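Local coordinates for protease Do-like 2, chloroplastic (Arabidopsis thaliana, PDB 4FLN), which carries out the primary cleavage of the photodamaged D1 protein of photosystem II as a serine protease of the chloroplast, at residues F467-E470 with V474-L477; S420-L423 with V427-G430; L440-I445 with D458-K463; V422-N425 with Y431-M434; I445-R448 with H452-H455. All coordinates share one frame; numbering follows the deposited sequence.

All five contacts lie in the second PDZ domain, far along the chain from the protease domain. Contact 2 comes first and closes a tight loop just after strand 417-422. Contact 4 starts from the same stretch, sharing Val422 and Leu423, and closes a wider loop, so the two overlap like staggered arches. Contact 3 then spans the turn after strand 437-442 and helix 450-459. Contact 5 nests inside it, shares Ile445, and ties strand 445-446 to the same helix. Contact 1 is the last, a beta hairpin that opens after contact 3 has closed. Its strand 464-469 pairs with strand 437-442, and Tyr431 of contact 4 packs on its other strand.

Contact 1 (F467-E470 with V474-L477); sequences FEFE and VAVL
Phe467 and Leu477 both place CG anti to the carbonyl carbon, with chi1 of -64° and -67°, and this puts the leucine beside the phenyl ring. Leu477 CD1 comes to the ring edge, 3.9 Å from Phe467 CE1. Phe469 uses the same first torsion. Its ring brings the CE2 corner to Ala475 CB, at 3.8 Å, and the methyl lies near the plane of that ring. Phe467, Phe469, Ala475 and Leu477 thus form one apolar face.

The backbones make an antiparallel hairpin. Phe467 and Ala475 are a hydrogen-bonded pair. Phe467 N gives a nearly straight bond to Ala475 O at 2.9 Å (176°), and Ala475 N returns one to Phe467 O, also at 2.9 Å. Phe467 O has a further CA-H...O contact from Val474 CA. Glu468 and Val474 are the next, non-hydrogen-bonded pair, on the other face.

The hairpin belongs to the sheet of the second PDZ domain. Phe467 also meets the rings of Phe380 and, edge-to-face, Phe442. Val474 O takes a hydrogen bond from Gln260 of a second subunit. Strand 464-469 lies between strand 474-478 and strand 437-442, which it meets through backbone bonds from Glu468.

Contact 2 (S420-L423 with V427-G430); sequences SQVL and VNIG
Asn428 reaches back across its loop to the end of strand 417-422 and meets Val422 and Leu423. Its ND2 gives a hydrogen bond to Leu423 O at 2.8 Å. The bond is bent, with 142° at the hydrogen, and the donor stands above the carbonyl plane, well away from a lone-pair direction. Asn428 CG sits between the backbone N and the carbonyl carbon (chi1 60°), which turns the amide back toward the strand. Val422 CG1 packs against that amide, 3.5 Å from Asn428 ND2 and 3.6 Å from Asn428 CG. The two side chains run past each other in opposite directions.

The amide is shared widely. ND2 also bonds to Ala376 O, and OD1 accepts from Asn425 N, so one buried side chain satisfies three backbone groups. The contact lies in the second PDZ domain, where strand 417-422 runs out into the connection to strand 437-442. With an alanine here, Leu423 O, Ala376 O and Asn425 N would each lose this partner, and the loop would probably be freer to move off the strand end.

The other side of the loop is looser and partly exposed. Val427 and Ile429 make no contact with the strand, and the side chain of Ile429 starts away from it. Their carbonyl oxygens instead take hydrogen bonds from Asn264 of a second subunit, and Val422 O accepts one from Gln71 of a third subunit. Just past the strand end, Leu423 turns its side chain away from 427-430, toward Ile489 and Tyr493 of helix 479-493.

Contact 3 (L440-I445 with D458-K463); sequences LKFNGI and DMCKDK
Phe442 and Asn443, which meet Cys460 and Asp462, start a type I' turn that ends at Ile445, closed by bonds from Phe442 N to Ile445 O (2.9 Å) and from Ile445 N to Phe442 O (2.8 Å). Gly444 stands at a left-handed turn position where any side chain would collide with the preceding carbonyl oxygen.

Cys460 SG comes to the edge of the Phe442 ring, 3.9 Å from Phe442 CZ. It lies 77° off the ring normal, an edge-on sulfur-aromatic contact. Phe442 extends there because chi1 of 168° carries its ring away from the backbone N. Asn443 CG lies over one face of the same ring, offset toward the rim. Asn443 ND2 is 3.4 Å from Cys460 SG and 3.6 Å from Asp462 OD2, near both but hydrogen-bonded to neither. The firm polar partner of this amide is Val466, whose N bonds to OD1, while ND2 makes a weak bond to Tyr464 O. Asp462 N gives a weak bond to Cys460 SG.

The contact joins the hairpin turn of the second PDZ domain to the loop that leaves helix 450-459. Leu453, Leu456 and Ile457 of that helix pack on Phe442, and Leu465 of strand 464-469 touches both Phe442 and Cys460. Leu440 and Lys441 together face Glu468 of the same strand in a classic beta bulge.

Contact 4 (V422-N425 with Y431-M434); sequences VLAN and YEDM
Tyr431 O lies against the side chain of Val422, with Val422 CG2 and CB its nearest atoms. This is packing of a carbonyl on an aliphatic side chain, and no hydrogen bond crosses between the two segments. Both belong to the loop of the second PDZ domain that joins strand 417-422 to strand 437-442. Here the chain doubles back on itself, and the closest pair of CA atoms is Val422 and Glu432, 5.3 Å apart.

Val422 CG2 also reaches Met434 CB, at 4.2 Å. The same methyl thus touches both the Tyr431 carbonyl and the base of the methionine. Tyr431 sends its ring the other way, onto Ala475 and Leu477 of strand 474-478, and its OH bonds to Val476 O.

Glu432 is bent at chi2 (102°). The bend lets OE1 take a hydrogen bond from Gly430 N, within its own loop, while OE2 has a long, weak ion pair with Lys100 of a third subunit. Ala424 and Glu432 also pack on that subunit, at Thr56 and Gln98, so the doubled loop forms part of the hexamer interface. Across the loop, Ala424 CB rests on the aliphatic part of the glutamate, 4.0 Å from Glu432 CG.

Contact 5 (I445-R448 with H452-H455); sequences IPIR and HLAH
Strand 445-446 of the second PDZ domain leads through a short turn into helix 450-459, and His452 in the first turn of the helix reaches back to Arg448 and Pro446. The histidine is the centre of the contact. Arg448 N gives a hydrogen bond to His452 ND1 at 3.0 Å, nearly straight at 167° and lying in the ring plane. The ring gets there with CG anti to the backbone N (chi1 -174°), which extends it from the helix toward the strand end and the turn that follows it. Since ND1 accepts, any single ring proton is probably on NE2.

Pro446 O lies at the ring edge, 3.3 Å from His452 CE1. The aliphatic part of Arg448 passes close as well, with CG 3.5 Å from His452 CE1. The arginine then bends at chi3 and carries its guanidinium off to a cation-pi contact with Phe411. That group is turned 69° from the imidazole. The ring of Tyr507 meets the histidine with its plane close to parallel.

An alanine in place of His452 would leave Arg448 N without this acceptor and would probably open a gap beside Pro446 and Tyr507, with the turn less firmly set against the helix.

Further in, the contact is apolar. Ile447 and Leu453 pack together at an angle, and both touch Phe442 of strand 437-442. Leu453 CB meets Ile447 CG2 at 4.0 Å, and Leu453 CD1 lies 3.6 Å from Ile447 CD1.

Contact 1 (F467-E470 with V474-L477)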
loop_
_atom_site.group_PDB
_atom_site.type_symbol
_atom_site.label_atom_id
_atom_site.label_comp_id
_atom_site.label_asym_id
_atom_site.label_seq_id
_atom_site.Cartn_x
_atom_site.Cartn_y
_atom_site.Cartn_z
ATOM N N PHE B 467 -7.084 -41.533 17.090
ATOM C CA PHE B 467 -7.805 -40.353 16.637
ATOM C C PHE B 467 -7.900 -40.336 15.122
ATOM O O PHE B 467 -6.883 -40.227 14.447
ATOM C CB PHE B 467 -7.078 -39.092 17.095
ATOM C CG PHE B 467 -7.018 -38.928 18.592
ATOM C CD1 PHE B 467 -5.884 -39.303 19.301
ATOM C CD2 PHE B 467 -8.093 -38.384 19.290
ATOM C CE1 PHE B 467 -5.821 -39.147 20.674
ATOM C CE2 PHE B 467 -8.035 -38.232 20.660
ATOM C CZ PHE B 467 -6.894 -38.618 21.355
ATOM N N GLU B 468 -9.109 -40.443 14.582
ATOM C CA GLU B 468 -9.304 -40.271 13.145
ATOM C C GLU B 468 -9.732 -38.849 12.821
ATOM O O GLU B 468 -10.740 -38.370 13.328
ATOM C CB GLU B 468 -10.334 -41.259 12.603
ATOM C CG GLU B 468 -9.845 -42.693 12.572
ATOM C CD GLU B 468 -10.967 -43.686 12.305
ATOM O OE1 GLU B 468 -10.942 -44.790 12.906
ATOM O OE2 GLU B 468 -11.870 -43.356 11.498
ATOM N N PHE B 469 -8.977 -38.174 11.967
ATOM C CA PHE B 469 -9.295 -36.791 11.628
ATOM C C PHE B 469 -10.001 -36.683 10.290
ATOM O O PHE B 469 -10.274 -37.693 9.638
ATOM C CB PHE B 469 -8.038 -35.928 11.627
ATOM C CG PHE B 469 -7.346 -35.883 12.946
ATOM C CD1 PHE B 469 -7.469 -34.787 13.765
ATOM C CD2 PHE B 469 -6.585 -36.951 13.378
ATOM C CE1 PHE B 469 -6.836 -34.748 14.984
ATOM C CE2 PHE B 469 -5.950 -36.919 14.599
ATOM C CZ PHE B 469 -6.078 -35.817 15.405
ATOM N N GLU B 470 -10.269 -35.443 9.886
ATOM C CA GLU B 470 -11.080 -35.144 8.713
ATOM C C GLU B 470 -10.481 -35.657 7.411
ATOM O O GLU B 470 -11.192 -36.212 6.578
ATOM C CB GLU B 470 -11.344 -33.635 8.622
ATOM C CG GLU B 470 -12.046 -33.175 7.334
ATOM C CD GLU B 470 -13.490 -33.664 7.201
ATOM O OE1 GLU B 470 -13.911 -34.556 7.968
ATOM O OE2 GLU B 470 -14.209 -33.148 6.316
ATOM N N VAL B 474 -4.863 -40.467 10.572
ATOM C CA VAL B 474 -5.021 -41.161 11.856
ATOM C C VAL B 474 -3.818 -41.004 12.778
ATOM O O VAL B 474 -2.703 -41.373 12.425
ATOM C CB VAL B 474 -5.260 -42.681 11.682
ATOM C CG1 VAL B 474 -4.484 -43.216 10.497
ATOM C CG2 VAL B 474 -4.839 -43.420 12.938
ATOM N N ALA B 475 -4.049 -40.477 13.973
ATOM C CA ALA B 475 -2.993 -40.398 14.970
ATOM C C ALA B 475 -3.191 -41.493 15.996
ATOM O O ALA B 475 -4.232 -41.559 16.646
ATOM C CB ALA B 475 -3.003 -39.053 15.652
ATOM N N VAL B 476 -2.196 -42.357 16.142
ATOM C CA VAL B 476 -2.271 -43.377 17.167
ATOM C C VAL B 476 -1.275 -43.055 18.255
ATOM O O VAL B 476 -0.140 -42.674 17.972
ATOM C CB VAL B 476 -2.008 -44.792 16.612
ATOM C CG1 VAL B 476 -1.602 -45.727 17.734
ATOM C CG2 VAL B 476 -3.245 -45.321 15.905
ATOM N N LEU B 477 -1.718 -43.197 19.500
ATOM C CA LEU B 477 -0.858 -42.964 20.648
ATOM C C LEU B 477 -1.038 -44.067 21.663
ATOM O O LEU B 477 -2.104 -44.676 21.735
ATOM C CB LEU B 477 -1.174 -41.619 21.284
ATOM C CG LEU B 477 -0.798 -40.463 20.366
ATOM C CD1 LEU B 477 -2.031 -39.671 19.981
ATOM C CD2 LEU B 477 0.228 -39.589 21.045
#

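Contact 2 (S420-L423 with V427-G430)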
loop_
_atom_site.group_PDB
_atom_site.type_symbol
_atom_site.label_atom_id
_atom_site.label_comp_id
_atom_site.label_asym_id
_atom_site.label_seq_id
_atom_site.Cartn_x
_atom_site.Cartn_y
_atom_site.Cartn_z
ATOM N N SER B 420 -5.965 -28.039 17.620
ATOM C CA SER B 420 -5.346 -26.768 17.221
ATOM C C SER B 420 -3.829 -26.878 17.017
ATOM O O SER B 420 -3.328 -26.595 15.929
ATOM C CB SER B 420 -5.728 -25.607 18.151
ATOM O OG SER B 420 -5.807 -26.016 19.501
ATOM N N GLN B 421 -3.103 -27.258 18.064
ATOM C CA GLN B 421 -1.670 -27.522 17.948
ATOM C C GLN B 421 -1.293 -28.823 18.664
ATOM O O GLN B 421 -2.071 -29.357 19.457
ATOM C CB GLN B 421 -0.862 -26.348 18.520
ATOM C CG GLN B 421 -0.899 -26.251 20.043
ATOM C CD GLN B 421 -0.572 -24.866 20.564
ATOM O OE1 GLN B 421 -1.475 -24.075 20.833
ATOM N NE2 GLN B 421 0.719 -24.565 20.721
ATOM N N VAL B 422 -0.105 -29.342 18.375
ATOM C CA VAL B 422 0.445 -30.449 19.151
ATOM C C VAL B 422 1.673 -29.952 19.888
ATOM O O VAL B 422 2.592 -29.435 19.270
ATOM C CB VAL B 422 0.878 -31.632 18.262
ATOM C CG1 VAL B 422 1.637 -32.648 19.087
ATOM C CG2 VAL B 422 -0.326 -32.278 17.601
ATOM N N LEU B 423 1.712 -30.108 21.203
ATOM C CA LEU B 423 2.895 -29.668 21.927
ATOM C C LEU B 423 3.916 -30.793 21.836
ATOM O O LEU B 423 3.716 -31.878 22.402
ATOM C CB LEU B 423 2.553 -29.383 23.385
ATOM C CG LEU B 423 1.223 -28.686 23.629
ATOM C CD1 LEU B 423 0.966 -28.583 25.108
ATOM C CD2 LEU B 423 1.264 -27.321 23.009
ATOM N N VAL B 427 6.080 -38.899 22.670
ATOM C CA VAL B 427 4.926 -39.762 22.431
ATOM C C VAL B 427 4.217 -39.401 21.122
ATOM O O VAL B 427 3.620 -40.256 20.460
ATOM C CB VAL B 427 3.904 -39.683 23.577
ATOM C CG1 VAL B 427 3.288 -41.044 23.815
ATOM C CG2 VAL B 427 4.561 -39.163 24.843
ATOM N N ASN B 428 4.265 -38.118 20.782
ATOM C CA ASN B 428 3.582 -37.589 19.613
ATOM C C ASN B 428 4.431 -37.435 18.339
ATOM O O ASN B 428 3.986 -36.816 17.366
ATOM C CB ASN B 428 2.817 -36.305 19.952
ATOM C CG ASN B 428 3.710 -35.195 20.472
ATOM O OD1 ASN B 428 4.758 -34.892 19.894
ATOM N ND2 ASN B 428 3.284 -34.564 21.565
ATOM N N ILE B 429 5.657 -37.957 18.350
ATOM C CA ILE B 429 6.547 -37.772 17.203
ATOM C C ILE B 429 5.847 -38.141 15.900
ATOM O O ILE B 429 5.184 -39.176 15.799
ATOM C CB ILE B 429 7.865 -38.581 17.322
ATOM C CG1 ILE B 429 7.648 -40.042 16.926
ATOM C CG2 ILE B 429 8.456 -38.472 18.731
ATOM C CD1 ILE B 429 8.831 -40.922 17.247
ATOM N N GLY B 430 5.989 -37.266 14.912
ATOM C CA GLY B 430 5.319 -37.417 13.635
ATOM C C GLY B 430 4.010 -36.647 13.608
ATOM O O GLY B 430 3.526 -36.261 12.542
#

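Contact 3 (L440-I445 with D458-K463)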
loop_
_atom_site.group_PDB
_atom_site.type_symbol
_atom_site.label_atom_id
_atom_site.label_comp_id
_atom_site.label_asym_id
_atom_site.label_seq_id
_atom_site.Cartn_x
_atom_site.Cartn_y
_atom_site.Cartn_z
ATOM N N LEU B 440 -12.893 -36.603 14.135
ATOM C CA LEU B 440 -14.163 -37.271 13.868
ATOM C C LEU B 440 -14.416 -38.416 14.839
ATOM O O LEU B 440 -15.399 -38.418 15.564
ATOM C CB LEU B 440 -14.207 -37.768 12.426
ATOM C CG LEU B 440 -13.962 -36.632 11.432
ATOM C CD1 LEU B 440 -14.028 -37.130 10.001
ATOM C CD2 LEU B 440 -14.953 -35.485 11.665
ATOM N N LYS B 441 -13.535 -39.404 14.829
ATOM C CA LYS B 441 -13.696 -40.555 15.699
ATOM C C LYS B 441 -12.583 -40.673 16.727
ATOM O O LYS B 441 -11.466 -40.193 16.528
ATOM C CB LYS B 441 -13.780 -41.846 14.878
ATOM C CG LYS B 441 -14.784 -41.776 13.745
ATOM C CD LYS B 441 -15.068 -43.139 13.143
ATOM C CE LYS B 441 -15.835 -42.992 11.834
ATOM N NZ LYS B 441 -16.584 -44.224 11.458
ATOM N N PHE B 442 -12.925 -41.307 17.840
ATOM C CA PHE B 442 -11.957 -41.746 18.828
ATOM C C PHE B 442 -12.203 -43.224 19.088
ATOM O O PHE B 442 -13.305 -43.617 19.485
ATOM C CB PHE B 442 -12.099 -40.956 20.128
ATOM C CG PHE B 442 -11.328 -41.543 21.274
ATOM C CD1 PHE B 442 -10.045 -41.106 21.560
ATOM C CD2 PHE B 442 -11.882 -42.543 22.061
ATOM C CE1 PHE B 442 -9.333 -41.650 22.615
ATOM C CE2 PHE B 442 -11.172 -43.092 23.117
ATOM C CZ PHE B 442 -9.898 -42.643 23.396
ATOM N N ASN B 443 -11.180 -44.037 18.848
ATOM C CA ASN B 443 -11.288 -45.482 19.020
ATOM C C ASN B 443 -12.561 -46.044 18.387
ATOM O O ASN B 443 -13.230 -46.903 18.963
ATOM C CB ASN B 443 -11.187 -45.861 20.498
ATOM C CG ASN B 443 -9.793 -45.639 21.059
ATOM O OD1 ASN B 443 -8.933 -45.041 20.404
ATOM N ND2 ASN B 443 -9.559 -46.119 22.274
ATOM N N GLY B 444 -12.888 -45.536 17.201
ATOM C CA GLY B 444 -14.024 -46.015 16.436
ATOM C C GLY B 444 -15.297 -45.213 16.645
ATOM O O GLY B 444 -16.227 -45.297 15.842
ATOM N N ILE B 445 -15.337 -44.424 17.714
ATOM C CA ILE B 445 -16.557 -43.726 18.099
ATOM C C ILE B 445 -16.653 -42.281 17.609
ATOM O O ILE B 445 -15.782 -41.462 17.897
ATOM C CB ILE B 445 -16.700 -43.701 19.612
ATOM C CG1 ILE B 445 -16.446 -45.090 20.185
ATOM C CG2 ILE B 445 -18.069 -43.180 19.997
ATOM C CD1 ILE B 445 -16.760 -45.193 21.650
ATOM N N ASP B 458 -11.358 -40.534 29.401
ATOM C CA ASP B 458 -11.346 -40.999 30.787
ATOM C C ASP B 458 -11.842 -42.443 30.950
ATOM O O ASP B 458 -11.379 -43.170 31.826
ATOM C CB ASP B 458 -12.154 -40.055 31.681
ATOM C CG ASP B 458 -11.635 -38.626 31.653
ATOM O OD1 ASP B 458 -10.489 -38.407 31.200
ATOM O OD2 ASP B 458 -12.375 -37.720 32.092
ATOM N N MET B 459 -12.779 -42.857 30.109
ATOM C CA MET B 459 -13.274 -44.226 30.152
ATOM C C MET B 459 -12.363 -45.192 29.407
ATOM O O MET B 459 -12.595 -46.396 29.428
ATOM C CB MET B 459 -14.684 -44.309 29.571
ATOM C CG MET B 459 -15.724 -43.608 30.408
ATOM S SD MET B 459 -15.785 -44.297 32.074
ATOM C CE MET B 459 -16.786 -43.072 32.923
ATOM N N CYS B 460 -11.330 -44.679 28.745
ATOM C CA CYS B 460 -10.512 -45.535 27.890
ATOM C C CYS B 460 -9.501 -46.347 28.689
ATOM O O CYS B 460 -8.625 -45.795 29.356
ATOM C CB CYS B 460 -9.783 -44.708 26.823
ATOM S SG CYS B 460 -8.855 -45.700 25.604
ATOM N N LYS B 461 -9.657 -47.663 28.638
ATOM C CA LYS B 461 -8.677 -48.581 29.201
ATOM C C LYS B 461 -7.786 -49.218 28.130
ATOM O O LYS B 461 -6.929 -50.045 28.447
ATOM C CB LYS B 461 -9.363 -49.641 30.076
ATOM C CG LYS B 461 -10.790 -49.265 30.491
ATOM C CD LYS B 461 -11.261 -49.965 31.763
ATOM C CE LYS B 461 -10.587 -49.373 32.992
ATOM N NZ LYS B 461 -10.558 -47.882 32.931
ATOM N N ASP B 462 -7.995 -48.839 26.867
ATOM C CA ASP B 462 -7.402 -49.574 25.744
ATOM C C ASP B 462 -5.923 -49.345 25.548
ATOM O O ASP B 462 -5.329 -48.453 26.148
ATOM C CB ASP B 462 -8.094 -49.202 24.439
ATOM C CG ASP B 462 -9.386 -49.940 24.241
ATOM O OD1 ASP B 462 -9.443 -51.128 24.642
ATOM O OD2 ASP B 462 -10.337 -49.330 23.689
ATOM N N LYS B 463 -5.354 -50.118 24.633
ATOM C CA LYS B 463 -3.919 -50.106 24.405
ATOM C C LYS B 463 -3.533 -48.770 23.798
ATOM O O LYS B 463 -2.635 -48.086 24.287
ATOM C CB LYS B 463 -3.530 -51.257 23.475
ATOM C CG LYS B 463 -2.075 -51.259 23.017
ATOM C CD LYS B 463 -1.100 -51.269 24.182
ATOM C CE LYS B 463 0.326 -51.494 23.698
ATOM N NZ LYS B 463 1.317 -51.404 24.807
#

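Contact 4 (V422-N425 with Y431-M434)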
loop_
_atom_site.group_PDB
_atom_site.type_symbol
_atom_site.label_atom_id
_atom_site.label_comp_id
_atom_site.label_asym_id
_atom_site.label_seq_id
_atom_site.Cartn_x
_atom_site.Cartn_y
_atom_site.Cartn_z
ATOM N N VAL B 422 -0.105 -29.342 18.375
ATOM C CA VAL B 422 0.445 -30.449 19.151
ATOM C C VAL B 422 1.673 -29.952 19.888
ATOM O O VAL B 422 2.592 -29.435 19.270
ATOM C CB VAL B 422 0.878 -31.632 18.262
ATOM C CG1 VAL B 422 1.637 -32.648 19.087
ATOM C CG2 VAL B 422 -0.326 -32.278 17.601
ATOM N N LEU B 423 1.712 -30.108 21.203
ATOM C CA LEU B 423 2.895 -29.668 21.927
ATOM C C LEU B 423 3.916 -30.793 21.836
ATOM O O LEU B 423 3.716 -31.878 22.402
ATOM C CB LEU B 423 2.553 -29.383 23.385
ATOM C CG LEU B 423 1.223 -28.686 23.629
ATOM C CD1 LEU B 423 0.966 -28.583 25.108
ATOM C CD2 LEU B 423 1.264 -27.321 23.009
ATOM N N ALA B 424 5.021 -30.515 21.147
ATOM C CA ALA B 424 5.954 -31.555 20.741
ATOM C C ALA B 424 6.469 -32.403 21.916
ATOM O O ALA B 424 6.713 -31.891 23.009
ATOM C CB ALA B 424 7.099 -30.948 19.966
ATOM N N ASN B 425 6.630 -33.705 21.675
ATOM C CA ASN B 425 7.096 -34.644 22.693
ATOM C C ASN B 425 7.280 -36.054 22.130
ATOM O O ASN B 425 6.740 -36.391 21.079
ATOM C CB ASN B 425 6.128 -34.680 23.876
ATOM C CG ASN B 425 6.701 -35.413 25.077
ATOM O OD1 ASN B 425 6.436 -36.601 25.290
ATOM N ND2 ASN B 425 7.495 -34.704 25.872
ATOM N N TYR B 431 3.448 -36.400 14.789
ATOM C CA TYR B 431 2.171 -35.708 14.895
ATOM C C TYR B 431 2.354 -34.217 15.140
ATOM O O TYR B 431 1.384 -33.459 15.164
ATOM C CB TYR B 431 1.321 -36.307 16.014
ATOM C CG TYR B 431 1.080 -37.781 15.883
ATOM C CD1 TYR B 431 0.794 -38.359 14.654
ATOM C CD2 TYR B 431 1.154 -38.603 16.992
ATOM C CE1 TYR B 431 0.573 -39.725 14.548
ATOM C CE2 TYR B 431 0.940 -39.952 16.897
ATOM C CZ TYR B 431 0.650 -40.513 15.685
ATOM O OH TYR B 431 0.439 -41.869 15.636
ATOM N N GLU B 432 3.596 -33.781 15.290
ATOM C CA GLU B 432 3.832 -32.366 15.498
ATOM C C GLU B 432 3.447 -31.742 14.169
ATOM O O GLU B 432 3.084 -32.459 13.234
ATOM C CB GLU B 432 5.311 -32.108 15.789
ATOM C CG GLU B 432 5.945 -33.077 16.773
ATOM C CD GLU B 432 6.789 -34.146 16.088
ATOM O OE1 GLU B 432 6.655 -34.312 14.852
ATOM O OE2 GLU B 432 7.592 -34.811 16.790
ATOM N N ASP B 433 3.514 -30.425 14.064
ATOM C CA ASP B 433 3.166 -29.776 12.796
ATOM C C ASP B 433 1.729 -30.061 12.342
ATOM O O ASP B 433 1.414 -29.922 11.164
ATOM C CB ASP B 433 4.122 -30.220 11.674
ATOM C CG ASP B 433 5.486 -29.551 11.756
ATOM O OD1 ASP B 433 6.442 -30.089 11.161
ATOM O OD2 ASP B 433 5.606 -28.488 12.409
ATOM N N MET B 434 0.860 -30.448 13.268
ATOM C CA MET B 434 -0.537 -30.677 12.930
ATOM C C MET B 434 -1.366 -29.553 13.530
ATOM O O MET B 434 -1.313 -29.300 14.734
ATOM C CB MET B 434 -1.008 -32.040 13.434
ATOM C CG MET B 434 -1.906 -32.779 12.450
ATOM S SD MET B 434 -2.452 -34.397 13.038
ATOM C CE MET B 434 -0.911 -35.076 13.612
#

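Contact 5 (I445-R448 with H452-H455)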
loop_
_atom_site.group_PDB
_atom_site.type_symbol
_atom_site.label_atom_id
_atom_site.label_comp_id
_atom_site.label_asym_id
_atom_site.label_seq_id
_atom_site.Cartn_x
_atom_site.Cartn_y
_atom_site.Cartn_z
ATOM N N ILE B 445 -15.337 -44.424 17.714
ATOM C CA ILE B 445 -16.557 -43.726 18.099
ATOM C C ILE B 445 -16.653 -42.281 17.609
ATOM O O ILE B 445 -15.782 -41.462 17.897
ATOM C CB ILE B 445 -16.700 -43.701 19.612
ATOM C CG1 ILE B 445 -16.446 -45.090 20.185
ATOM C CG2 ILE B 445 -18.069 -43.180 19.997
ATOM C CD1 ILE B 445 -16.760 -45.193 21.650
ATOM N N PRO B 446 -17.728 -41.959 16.877
ATOM C CA PRO B 446 -17.960 -40.589 16.404
ATOM C C PRO B 446 -18.100 -39.605 17.568
ATOM O O PRO B 446 -18.877 -39.825 18.501
ATOM C CB PRO B 446 -19.283 -40.709 15.643
ATOM C CG PRO B 446 -19.321 -42.119 15.193
ATOM C CD PRO B 446 -18.718 -42.900 16.331
ATOM N N ILE B 447 -17.348 -38.515 17.495
ATOM C CA ILE B 447 -17.291 -37.536 18.572
ATOM C C ILE B 447 -18.412 -36.501 18.449
ATOM O O ILE B 447 -18.515 -35.797 17.445
ATOM C CB ILE B 447 -15.906 -36.857 18.601
ATOM C CG1 ILE B 447 -14.839 -37.886 18.986
ATOM C CG2 ILE B 447 -15.898 -35.677 19.561
ATOM C CD1 ILE B 447 -13.432 -37.521 18.576
ATOM N N ARG B 448 -19.263 -36.432 19.472
ATOM C CA ARG B 448 -20.422 -35.540 19.461
ATOM C C ARG B 448 -20.053 -34.100 19.820
ATOM O O ARG B 448 -20.513 -33.144 19.193
ATOM C CB ARG B 448 -21.505 -36.062 20.409
ATOM C CG ARG B 448 -21.874 -37.521 20.193
ATOM C CD ARG B 448 -23.039 -37.957 21.074
ATOM N NE ARG B 448 -24.273 -38.070 20.297
ATOM C CZ ARG B 448 -25.339 -37.291 20.456
ATOM N NH1 ARG B 448 -25.337 -36.344 21.387
ATOM N NH2 ARG B 448 -26.411 -37.468 19.690
ATOM N N HIS B 452 -17.955 -35.031 25.396
ATOM C CA HIS B 452 -18.013 -36.421 24.973
ATOM C C HIS B 452 -16.595 -36.964 24.789
ATOM O O HIS B 452 -16.210 -37.962 25.413
ATOM C CB HIS B 452 -18.782 -36.518 23.656
ATOM C CG HIS B 452 -19.020 -37.918 23.194
ATOM N ND1 HIS B 452 -19.223 -38.237 21.868
ATOM C CD2 HIS B 452 -19.086 -39.085 23.876
ATOM C CE1 HIS B 452 -19.409 -39.540 21.754
ATOM N NE2 HIS B 452 -19.326 -40.078 22.958
ATOM N N LEU B 453 -15.811 -36.306 23.940
ATOM C CA LEU B 453 -14.436 -36.738 23.737
ATOM C C LEU B 453 -13.740 -36.908 25.077
ATOM O O LEU B 453 -13.032 -37.888 25.296
ATOM C CB LEU B 453 -13.659 -35.746 22.880
ATOM C CG LEU B 453 -12.196 -36.134 22.691
ATOM C CD1 LEU B 453 -12.098 -37.448 21.921
ATOM C CD2 LEU B 453 -11.414 -35.022 21.994
ATOM N N ALA B 454 -13.953 -35.949 25.972
ATOM C CA ALA B 454 -13.314 -35.959 27.284
ATOM C C ALA B 454 -13.783 -37.147 28.134
ATOM O O ALA B 454 -13.004 -37.737 28.890
ATOM C CB ALA B 454 -13.570 -34.645 28.000
ATOM N N HIS B 455 -15.058 -37.497 27.996
ATOM C CA HIS B 455 -15.606 -38.656 28.682
ATOM C C HIS B 455 -15.050 -39.958 28.119
ATOM O O HIS B 455 -14.930 -40.950 28.833
ATOM C CB HIS B 455 -17.125 -38.672 28.570
ATOM C CG HIS B 455 -17.752 -39.902 29.146
ATOM N ND1 HIS B 455 -18.391 -40.846 28.371
ATOM C CD2 HIS B 455 -17.824 -40.352 30.422
ATOM C CE1 HIS B 455 -18.838 -41.818 29.144
ATOM N NE2 HIS B 455 -18.507 -41.544 30.392
#